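Side-chain contacts in serine--tRNA ligase (Pyrococcus horikoshii, PDB 2DQ0), which catalyses the attachment of serine to tRNA(Ser), and probably also to tRNA(Sec), using ATP to activate the amino acid: residues 6-11 / 35-40; 238-243 / 298-303; 248-251 / 255-258. One frame throughout, in Å; residues are numbered along the deposited sequence.

Interaction 1: residues 6-11 / 35-40; sequences LIRENP and KLDTEW
Arg8 NH2 meets the carboxylate of Asp37 in a salt bridge, lying 2.8 Å from Asp37 OD1, while the 2.6 Å from Arg8 NH2 to Asp37 OD2 is doubtful because that oxygen is too close to a neighbour in the model. The pairing of the two charges is the sound observation rather than the exact share taken by each oxygen. A single terminal nitrogen of the guanidinium faces the carboxylate, with both oxygens close to it. This is an end-on approach at the edge of the group, unlike the side-by-side bidentate pairing in which two nitrogens face two oxygens, and the planes of guanidinium and carboxylate stand 40° apart.

Torsions on both helices prepare this meeting. The Asp37 carboxylate carbon is anti to its own backbone nitrogen (chi1 -170°), which carries the acid across the gap between the helices, while the arginine chain bends at chi3 (-63°) and the two side chains cross nearly at right angles. One turn further along, Trp40 brings its six-membered ring to the same nitrogen, with Trp40 CZ3 3.7 Å from Arg8 NH2. Guanidinium and indole meet edge to edge, so this is not a cation-pi stack. An alanine in place of Arg8 would remove the guanidinium, is likely to leave the buried Asp37 carboxylate short of a counter-charge, and would probably open a gap beside the Trp40 ring.

Arg41 offers the acid a second ion pair, long and weak. Helix 4-9 lies against helix 28-65, where Ile7 packs on Ile33 and Leu34. On helix 28-65, Leu36 and Trp40 pack against helix 72-103, its partner in the coiled-coil arm of the N-terminal extension involved in tRNA binding.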
loop_
_atom_site.group_PDB
_atom_site.type_symbol
_atom_site.label_atom_id
_atom_site.label_comp_id
_atom_site.label_asym_id
_atom_site.label_seq_id
_atom_site.Cartn_x
_atom_site.Cartn_y
_atom_site.Cartn_z
ATOM N N LEU A 6 1.221 -37.743 -8.573
ATOM C CA LEU A 6 2.171 -37.532 -9.650
ATOM C C LEU A 6 3.594 -37.994 -9.324
ATOM O O LEU A 6 4.301 -38.533 -10.189
ATOM C CB LEU A 6 2.139 -36.054 -10.052
ATOM C CG LEU A 6 2.977 -35.618 -11.251
ATOM C CD1 LEU A 6 4.397 -35.266 -10.800
ATOM C CD2 LEU A 6 2.975 -36.725 -12.295
ATOM N N ILE A 7 4.018 -37.813 -8.081
ATOM C CA ILE A 7 5.361 -38.243 -7.732
ATOM C C ILE A 7 5.352 -39.764 -7.547
ATOM O O ILE A 7 6.381 -40.430 -7.683
ATOM C CB ILE A 7 5.900 -37.522 -6.435
ATOM C CG1 ILE A 7 5.139 -38.007 -5.209
ATOM C CG2 ILE A 7 5.765 -35.994 -6.554
ATOM C CD1 ILE A 7 5.701 -39.281 -4.623
ATOM N N ARG A 8 4.190 -40.321 -7.228
ATOM C CA ARG A 8 4.121 -41.762 -7.049
ATOM C C ARG A 8 4.066 -42.458 -8.399
ATOM O O ARG A 8 4.718 -43.470 -8.606
ATOM C CB ARG A 8 2.908 -42.159 -6.201
ATOM C CG ARG A 8 3.155 -42.020 -4.706
ATOM C CD ARG A 8 2.137 -42.790 -3.875
ATOM N NE ARG A 8 0.781 -42.297 -4.062
ATOM C CZ ARG A 8 -0.029 -41.933 -3.071
ATOM N NH1 ARG A 8 -1.248 -41.494 -3.347
ATOM N NH2 ARG A 8 0.382 -42.000 -1.812
ATOM N N GLU A 9 3.305 -41.893 -9.327
ATOM C CA GLU A 9 3.172 -42.478 -10.651
ATOM C C GLU A 9 4.216 -42.065 -11.684
ATOM O O GLU A 9 4.132 -42.495 -12.836
ATOM C CB GLU A 9 1.760 -42.229 -11.182
ATOM C CG GLU A 9 0.731 -43.086 -10.460
ATOM C CD GLU A 9 -0.684 -42.622 -10.701
ATOM O OE1 GLU A 9 -1.030 -42.362 -11.874
ATOM O OE2 GLU A 9 -1.452 -42.524 -9.717
ATOM N N ASN A 10 5.182 -41.228 -11.294
ATOM C CA ASN A 10 6.258 -40.862 -12.220
ATOM C C ASN A 10 7.399 -40.063 -11.636
ATOM O O ASN A 10 7.724 -38.989 -12.118
ATOM C CB ASN A 10 5.744 -40.134 -13.464
ATOM C CG ASN A 10 6.687 -40.326 -14.670
ATOM O OD1 ASN A 10 6.433 -39.825 -15.765
ATOM N ND2 ASN A 10 7.782 -41.068 -14.458
ATOM N N PRO A 11 8.054 -40.602 -10.605
ATOM C CA PRO A 11 9.180 -39.925 -9.954
ATOM C C PRO A 11 10.309 -39.474 -10.885
ATOM O O PRO A 11 10.936 -38.436 -10.649
ATOM C CB PRO A 11 9.648 -40.946 -8.911
ATOM C CG PRO A 11 9.159 -42.260 -9.454
ATOM C CD PRO A 11 7.804 -41.919 -9.997
ATOM N N LYS A 35 9.689 -42.816 0.254
ATOM C CA LYS A 35 9.885 -43.712 1.383
ATOM C C LYS A 35 8.988 -43.289 2.540
ATOM O O LYS A 35 8.600 -44.112 3.379
ATOM C CB LYS A 35 11.371 -43.758 1.812
ATOM C CG LYS A 35 11.751 -42.919 3.017
ATOM C CD LYS A 35 12.423 -43.755 4.107
ATOM C CE LYS A 35 13.737 -44.347 3.622
ATOM N NZ LYS A 35 14.363 -45.273 4.612
ATOM N N LEU A 36 8.648 -42.006 2.583
ATOM C CA LEU A 36 7.790 -41.511 3.644
ATOM C C LEU A 36 6.369 -41.944 3.339
ATOM O O LEU A 36 5.651 -42.404 4.220
ATOM C CB LEU A 36 7.849 -39.981 3.737
ATOM C CG LEU A 36 9.024 -39.285 4.418
ATOM C CD1 LEU A 36 8.721 -37.788 4.467
ATOM C CD2 LEU A 36 9.237 -39.829 5.826
ATOM N N ASP A 37 5.973 -41.784 2.081
ATOM C CA ASP A 37 4.636 -42.149 1.641
ATOM C C ASP A 37 4.442 -43.630 1.898
ATOM O O ASP A 37 3.391 -44.061 2.361
ATOM C CB ASP A 37 4.473 -41.856 0.144
ATOM C CG ASP A 37 3.028 -41.986 -0.334
ATOM O OD1 ASP A 37 2.157 -41.275 0.202
ATOM O OD2 ASP A 37 2.765 -42.785 -1.255
ATOM N N THR A 38 5.469 -44.409 1.597
ATOM C CA THR A 38 5.399 -45.836 1.803
ATOM C C THR A 38 5.219 -46.148 3.278
ATOM O O THR A 38 4.353 -46.937 3.652
ATOM C CB THR A 38 6.647 -46.517 1.221
ATOM O OG1 THR A 38 6.427 -46.725 -0.178
ATOM C CG2 THR A 38 6.925 -47.861 1.889
ATOM N N GLU A 39 6.022 -45.523 4.122
ATOM C CA GLU A 39 5.899 -45.746 5.551
ATOM C C GLU A 39 4.474 -45.360 6.005
ATOM O O GLU A 39 3.830 -46.064 6.806
ATOM C CB GLU A 39 6.955 -44.911 6.270
ATOM C CG GLU A 39 6.989 -45.087 7.772
ATOM C CD GLU A 39 8.283 -44.584 8.371
ATOM O OE1 GLU A 39 8.391 -44.578 9.620
ATOM O OE2 GLU A 39 9.192 -44.204 7.588
ATOM N N TRP A 40 3.995 -44.244 5.456
ATOM C CA TRP A 40 2.669 -43.700 5.739
ATOM C C TRP A 40 1.585 -44.745 5.485
ATOM O O TRP A 40 0.784 -45.042 6.373
ATOM C CB TRP A 40 2.430 -42.456 4.858
ATOM C CG TRP A 40 1.026 -41.879 4.888
ATOM C CD1 TRP A 40 0.376 -41.378 5.967
ATOM C CD2 TRP A 40 0.118 -41.749 3.778
ATOM N NE1 TRP A 40 -0.879 -40.946 5.609
ATOM C CE2 TRP A 40 -1.061 -41.162 4.271
ATOM C CE3 TRP A 40 0.191 -42.074 2.419
ATOM C CZ2 TRP A 40 -2.164 -40.891 3.457
ATOM C CZ3 TRP A 40 -0.910 -41.806 1.607
ATOM C CH2 TRP A 40 -2.071 -41.220 2.133
#

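Interaction 2: residues 238-243 / 298-303; sequences VIYKVE and RVHQFH. With SSA (5'-O-(N-(L-seryl)-sulfamoyl)adenosine), chain G; SO4 (sulfate ion), chain C; SO4 (sulfate ion), chain D.
Tyr240 and His300 meet with matching first torsions: in each, CG is anti to the carbonyl carbon (chi1 -73° and -70°), and the two side chains cross at about a right angle. The phenol oxygen of Tyr240 lies over one face of the imidazole, 3.1 Å above its plane and displaced to the rim, where Tyr240 OH is 3.2 Å from His300 ND1. The stronger partner of ND1 is the backbone oxygen of Arg283. At the far edge of the ring, His300 NE2 donates to O2 of a sulfate ion, probably from the crystallisation liquor, over 2.9 Å. The bond to Arg283 O, and in this crystal the sulfate, probably limit the turning of the ring.

Val299 and Phe302, close to His300 in sequence, meet the adenine of the seryl-adenylate analogue. Val299 N donates to the purine N1 at 3.0 Å, and the purine N6 donates to Val299 O, also at 3.0 Å. Phe302, its CG set between backbone N and carbonyl carbon (chi1 61°), lays a ring face against the purine, whose C4 stands 3.4 Å above the phenyl plane. This is the aromatic support of adenine known from class II synthetases.

Segment 238-243 links helix 234-237 to strand 248-249 and packs Tyr240 on Val242 of the second subunit; segment 298-303 includes the start of strand 301-311, antiparallel neighbour of strand 273-282.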
loop_
_atom_site.group_PDB
_atom_site.type_symbol
_atom_site.label_atom_id
_atom_site.label_comp_id
_atom_site.label_asym_id
_atom_site.label_seq_id
_atom_site.Cartn_x
_atom_site.Cartn_y
_atom_site.Cartn_z
ATOM N N VAL A 238 10.969 -10.877 -1.748
ATOM C CA VAL A 238 10.059 -9.897 -2.276
ATOM C C VAL A 238 9.015 -9.325 -1.328
ATOM O O VAL A 238 8.726 -8.136 -1.370
ATOM C CB VAL A 238 9.328 -10.446 -3.572
ATOM C CG1 VAL A 238 9.921 -11.734 -4.033
ATOM C CG2 VAL A 238 7.886 -10.636 -3.315
ATOM N N ILE A 239 8.473 -10.157 -0.454
ATOM C CA ILE A 239 7.386 -9.740 0.415
ATOM C C ILE A 239 7.661 -9.070 1.747
ATOM O O ILE A 239 8.422 -9.572 2.560
ATOM C CB ILE A 239 6.477 -10.941 0.654
ATOM C CG1 ILE A 239 6.034 -11.482 -0.691
ATOM C CG2 ILE A 239 5.262 -10.557 1.496
ATOM C CD1 ILE A 239 5.407 -12.853 -0.576
ATOM N N TYR A 240 6.995 -7.935 1.955
ATOM C CA TYR A 240 7.082 -7.157 3.191
ATOM C C TYR A 240 5.992 -7.636 4.145
ATOM O O TYR A 240 4.830 -7.818 3.737
ATOM C CB TYR A 240 6.787 -5.671 2.959
ATOM C CG TYR A 240 7.845 -4.862 2.264
ATOM C CD1 TYR A 240 9.050 -4.563 2.901
ATOM C CD2 TYR A 240 7.620 -4.332 0.994
ATOM C CE1 TYR A 240 10.009 -3.748 2.296
ATOM C CE2 TYR A 240 8.577 -3.512 0.378
ATOM C CZ TYR A 240 9.768 -3.228 1.037
ATOM O OH TYR A 240 10.727 -2.459 0.428
ATOM N N LYS A 241 6.360 -7.831 5.407
ATOM C CA LYS A 241 5.379 -8.216 6.400
ATOM C C LYS A 241 5.171 -7.003 7.305
ATOM O O LYS A 241 6.111 -6.230 7.532
ATOM C CB LYS A 241 5.857 -9.399 7.233
ATOM C CG LYS A 241 4.831 -9.803 8.291
ATOM C CD LYS A 241 5.308 -10.965 9.115
ATOM C CE LYS A 241 4.290 -11.365 10.164
ATOM N NZ LYS A 241 4.249 -10.360 11.260
ATOM N N VAL A 242 3.948 -6.808 7.796
ATOM C CA VAL A 242 3.715 -5.680 8.687
ATOM C C VAL A 242 3.861 -6.183 10.123
ATOM O O VAL A 242 3.438 -7.286 10.463
ATOM C CB VAL A 242 2.315 -4.984 8.432
ATOM C CG1 VAL A 242 1.714 -5.476 7.157
ATOM C CG2 VAL A 242 1.390 -5.183 9.580
ATOM N N GLU A 243 4.504 -5.375 10.951
ATOM C CA GLU A 243 4.747 -5.733 12.339
ATOM C C GLU A 243 3.507 -6.124 13.133
ATOM O O GLU A 243 2.426 -5.577 12.913
ATOM C CB GLU A 243 5.450 -4.578 13.038
ATOM C CG GLU A 243 6.752 -4.969 13.681
ATOM C CD GLU A 243 7.570 -3.776 14.113
ATOM O OE1 GLU A 243 7.072 -2.957 14.920
ATOM O OE2 GLU A 243 8.715 -3.666 13.641
ATOM N N ARG A 298 12.785 -0.504 -11.612
ATOM C CA ARG A 298 12.765 -1.527 -10.583
ATOM C C ARG A 298 12.747 -0.820 -9.229
ATOM O O ARG A 298 13.782 -0.436 -8.678
ATOM C CB ARG A 298 13.995 -2.443 -10.724
ATOM C CG ARG A 298 14.142 -3.437 -9.591
ATOM C CD ARG A 298 15.405 -4.251 -9.722
ATOM N NE ARG A 298 15.241 -5.334 -10.674
ATOM C CZ ARG A 298 15.865 -5.404 -11.845
ATOM N NH1 ARG A 298 16.705 -4.444 -12.215
ATOM N NH2 ARG A 298 15.653 -6.446 -12.639
ATOM N N VAL A 299 11.546 -0.664 -8.695
ATOM C CA VAL A 299 11.372 0.031 -7.451
ATOM C C VAL A 299 10.586 -0.777 -6.432
ATOM O O VAL A 299 10.124 -1.891 -6.696
ATOM C CB VAL A 299 10.646 1.328 -7.720
ATOM C CG1 VAL A 299 11.563 2.284 -8.461
ATOM C CG2 VAL A 299 9.402 1.036 -8.593
ATOM N N HIS A 300 10.425 -0.193 -5.261
ATOM C CA HIS A 300 9.697 -0.849 -4.201
ATOM C C HIS A 300 8.165 -0.806 -4.340
ATOM O O HIS A 300 7.472 -1.699 -3.807
ATOM C CB HIS A 300 10.140 -0.267 -2.862
ATOM C CG HIS A 300 11.528 -0.655 -2.500
ATOM N ND1 HIS A 300 11.932 -1.973 -2.456
ATOM C CD2 HIS A 300 12.617 0.092 -2.198
ATOM C CE1 HIS A 300 13.212 -2.020 -2.140
ATOM N NE2 HIS A 300 13.649 -0.782 -1.977
ATOM N N GLN A 301 7.643 0.225 -5.013
ATOM C CA GLN A 301 6.201 0.329 -5.224
ATOM C C GLN A 301 5.879 0.766 -6.643
ATOM O O GLN A 301 6.549 1.633 -7.211
ATOM C CB GLN A 301 5.535 1.306 -4.226
ATOM C CG GLN A 301 5.625 2.752 -4.604
ATOM C CD GLN A 301 4.926 3.720 -3.632
ATOM O OE1 GLN A 301 5.148 3.677 -2.417
ATOM N NE2 GLN A 301 4.115 4.631 -4.184
ATOM N N PHE A 302 4.863 0.126 -7.208
ATOM C CA PHE A 302 4.370 0.434 -8.542
ATOM C C PHE A 302 2.920 -0.007 -8.680
ATOM O O PHE A 302 2.409 -0.841 -7.906
ATOM C CB PHE A 302 5.200 -0.237 -9.635
ATOM C CG PHE A 302 5.210 -1.738 -9.569
ATOM C CD1 PHE A 302 6.088 -2.408 -8.721
ATOM C CD2 PHE A 302 4.371 -2.488 -10.388
ATOM C CE1 PHE A 302 6.133 -3.804 -8.699
ATOM C CE2 PHE A 302 4.411 -3.888 -10.376
ATOM C CZ PHE A 302 5.293 -4.545 -9.531
ATOM N N HIS A 303 2.262 0.561 -9.676
ATOM C CA HIS A 303 0.869 0.260 -9.953
ATOM C C HIS A 303 0.777 -0.759 -11.081
ATOM O O HIS A 303 1.548 -0.695 -12.048
ATOM C CB HIS A 303 0.162 1.549 -10.333
ATOM C CG HIS A 303 0.093 2.535 -9.217
ATOM N ND1 HIS A 303 -0.054 3.889 -9.426
ATOM C CD2 HIS A 303 0.111 2.359 -7.872
ATOM C CE1 HIS A 303 -0.123 4.505 -8.257
ATOM N NE2 HIS A 303 -0.025 3.600 -7.298
HETATM N N10 SSA G . 1.298 -11.544 -11.252
HETATM C CA SSA G . 2.339 -11.649 -12.290
HETATM C CB SSA G . 1.824 -11.181 -13.624
HETATM O OG SSA G . 1.652 -9.760 -13.673
HETATM C C9 SSA G . 3.590 -10.837 -11.976
HETATM O O9 SSA G . 3.626 -10.074 -11.015
HETATM N N8 SSA G . 4.643 -11.017 -12.785
HETATM S S1 SSA G . 5.988 -10.166 -12.563
HETATM O O1S SSA G . 6.475 -10.547 -11.246
HETATM O O2S SSA G . 6.809 -10.401 -13.745
HETATM O "O5'" SSA G . 5.492 -8.679 -12.523
HETATM C "C5'" SSA G . 4.777 -8.159 -13.628
HETATM C "C4'" SSA G . 5.402 -6.905 -14.154
HETATM O "O4'" SSA G . 5.402 -5.873 -13.148
HETATM C "C3'" SSA G . 6.846 -6.960 -14.612
HETATM O "O3'" SSA G . 6.920 -7.557 -15.890
HETATM C "C2'" SSA G . 7.138 -5.472 -14.689
HETATM O "O2'" SSA G . 6.533 -4.818 -15.778
HETATM C "C1'" SSA G . 6.496 -4.997 -13.379
HETATM N N9 SSA G . 7.370 -5.098 -12.213
HETATM C C8 SSA G . 7.732 -6.216 -11.480
HETATM N N7 SSA G . 8.542 -5.952 -10.487
HETATM C C5 SSA G . 8.732 -4.575 -10.569
HETATM C C6 SSA G . 9.506 -3.665 -9.802
HETATM N N6 SSA G . 10.251 -4.038 -8.765
HETATM N N1 SSA G . 9.466 -2.340 -10.141
HETATM C C2 SSA G . 8.699 -1.966 -11.188
HETATM N N3 SSA G . 7.930 -2.737 -11.990
HETATM C C4 SSA G . 8.005 -4.039 -11.628
HETATM S S SO4 C . 17.224 -0.890 -1.410
HETATM O O1 SO4 C . 16.818 -0.397 -0.080
HETATM O O2 SO4 C . 16.441 -0.188 -2.436
HETATM O O3 SO4 C . 18.660 -0.624 -1.627
HETATM O O4 SO4 C . 16.976 -2.344 -1.490
HETATM S S SO4 D . 19.137 -3.488 -14.394
HETATM O O1 SO4 D . 18.236 -2.793 -13.452
HETATM O O2 SO4 D . 19.362 -2.611 -15.560
HETATM O O3 SO4 D . 20.435 -3.802 -13.759
HETATM O O4 SO4 D . 18.501 -4.749 -14.812
#

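Interaction 3: residues 248-251 / 255-258; sequences YLIP and HPLA
Ile250, Pro256 and His255 carry most of this contact, with Pro251 as the fourth member of a compact, buried group. Ile250 and Pro256 form its apolar half. The methyl branch of the isoleucine touches the proline ring, Ile250 CG2 lying 3.7 Å from Pro256 CD and 4.0 Å from Pro256 CG. The longer branch meets the same ring at its CG, Ile250 CD1 lying 3.8 Å from Pro256 CG. Both branches can do so because CG1 sits between the backbone nitrogen and the carbonyl carbon (chi1 61°) and then runs out extended (chi2 172°), leaving CG2 beside the backbone nitrogen. The isoleucine thus straddles one corner of the pyrrolidine, and the two side chains cross at about a right angle.

His255 supplies the other half. Its CG is anti to the carbonyl carbon (chi1 -60°), and the imidazole meets the ring of Pro251, CG and CD of the proline making the approach, again with the side chains crossing nearly perpendicularly. Two consecutive residues of one segment therefore pair with two consecutive residues of the other, isoleucine on proline and proline on histidine, closing a very tight loop: the nearest CA atoms, those of Ile250 and His255, are 6.8 Å apart.

The three intervening residues, Thr252, Ala253 and Glu254, are predicted to bind serine, and Glu254 is seen to hydrogen-bond the analogue. Nearby, Pro251 O accepts a bond from Arg283, which also contacts the ligand, and Pro256 O is hydrogen-bonded to Tyr187 OH of the second subunit. The chain turns back after strand 248-249, so that its end packs on the first turn of helix 254-259, with Val221 of strand 220-221 and Glu226 of helix 223-227 packed around it.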
loop_
_atom_site.group_PDB
_atom_site.type_symbol
_atom_site.label_atom_id
_atom_site.label_comp_id
_atom_site.label_asym_id
_atom_site.label_seq_id
_atom_site.Cartn_x
_atom_site.Cartn_y
_atom_site.Cartn_z
ATOM N N TYR A 248 0.440 -9.054 5.107
ATOM C CA TYR A 248 1.561 -8.915 4.191
ATOM C C TYR A 248 1.148 -7.985 3.043
ATOM O O TYR A 248 0.019 -8.057 2.563
ATOM C CB TYR A 248 1.933 -10.294 3.659
ATOM C CG TYR A 248 2.395 -11.226 4.749
ATOM C CD1 TYR A 248 1.492 -11.803 5.649
ATOM C CD2 TYR A 248 3.759 -11.472 4.937
ATOM C CE1 TYR A 248 1.942 -12.586 6.705
ATOM C CE2 TYR A 248 4.212 -12.253 5.981
ATOM C CZ TYR A 248 3.308 -12.804 6.852
ATOM O OH TYR A 248 3.788 -13.599 7.839
ATOM N N LEU A 249 2.041 -7.089 2.633
ATOM C CA LEU A 249 1.743 -6.180 1.530
ATOM C C LEU A 249 1.833 -7.016 0.267
ATOM O O LEU A 249 2.793 -7.764 0.073
ATOM C CB LEU A 249 2.741 -5.008 1.483
ATOM C CG LEU A 249 2.691 -4.094 2.713
ATOM C CD1 LEU A 249 3.658 -2.954 2.539
ATOM C CD2 LEU A 249 1.282 -3.563 2.916
ATOM N N ILE A 250 0.826 -6.908 -0.585
ATOM C CA ILE A 250 0.817 -7.708 -1.791
ATOM C C ILE A 250 1.838 -7.227 -2.804
ATOM O O ILE A 250 2.071 -6.032 -2.944
ATOM C CB ILE A 250 -0.587 -7.718 -2.437
ATOM C CG1 ILE A 250 -1.001 -6.307 -2.831
ATOM C CG2 ILE A 250 -1.623 -8.256 -1.447
ATOM C CD1 ILE A 250 -2.263 -6.290 -3.639
ATOM N N PRO A 251 2.502 -8.168 -3.488
ATOM C CA PRO A 251 3.508 -7.856 -4.508
ATOM C C PRO A 251 2.883 -7.787 -5.886
ATOM O O PRO A 251 3.545 -7.468 -6.859
ATOM C CB PRO A 251 4.494 -9.017 -4.386
ATOM C CG PRO A 251 3.601 -10.154 -4.025
ATOM C CD PRO A 251 2.679 -9.549 -2.988
ATOM N N HIS A 255 -1.920 -12.308 -6.177
ATOM C CA HIS A 255 -2.080 -13.012 -4.895
ATOM C C HIS A 255 -3.445 -12.866 -4.222
ATOM O O HIS A 255 -4.041 -13.873 -3.863
ATOM C CB HIS A 255 -0.974 -12.621 -3.912
ATOM C CG HIS A 255 0.403 -12.948 -4.396
ATOM N ND1 HIS A 255 0.638 -13.574 -5.607
ATOM C CD2 HIS A 255 1.616 -12.784 -3.815
ATOM C CE1 HIS A 255 1.934 -13.786 -5.744
ATOM N NE2 HIS A 255 2.548 -13.318 -4.670
ATOM N N PRO A 256 -3.944 -11.625 -4.004
ATOM C CA PRO A 256 -5.270 -11.495 -3.366
ATOM C C PRO A 256 -6.380 -12.011 -4.297
ATOM O O PRO A 256 -7.425 -12.488 -3.839
ATOM C CB PRO A 256 -5.388 -9.994 -3.079
ATOM C CG PRO A 256 -4.459 -9.366 -4.075
ATOM C CD PRO A 256 -3.281 -10.309 -4.092
ATOM N N LEU A 257 -6.138 -11.917 -5.602
ATOM C CA LEU A 257 -7.078 -12.415 -6.599
ATOM C C LEU A 257 -7.173 -13.945 -6.516
ATOM O O LEU A 257 -8.234 -14.514 -6.755
ATOM C CB LEU A 257 -6.626 -12.025 -7.998
ATOM C CG LEU A 257 -7.431 -10.997 -8.780
ATOM C CD1 LEU A 257 -8.532 -10.367 -7.929
ATOM C CD2 LEU A 257 -6.450 -9.964 -9.327
ATOM N N ALA A 258 -6.070 -14.617 -6.189
ATOM C CA ALA A 258 -6.103 -16.071 -6.073
ATOM C C ALA A 258 -6.678 -16.485 -4.711
ATOM O O ALA A 258 -7.442 -17.441 -4.614
ATOM C CB ALA A 258 -4.707 -16.660 -6.255
#

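Overall arrangement
The three contacts illustrate a division of labour along one chain. Interaction 1 belongs to the N-terminal extension that takes part in tRNA binding, and its centre lies about 38 Å from that of interaction 2 and about 32 Å from that of interaction 3. Interactions 2 and 3 share the catalytic core, their centres about 11 Å apart, and interaction 3 is nested in the loop that interaction 2 closes. A probable hydrogen bond from Leu249 N to Tyr240 O, 3.1 Å, joins them directly. They lie toward different ends of the bound analogue: residues 298-303 meet the adenine, whereas 248-251 and 255-258 flank the predicted serine-binding residues. Both touch the second subunit.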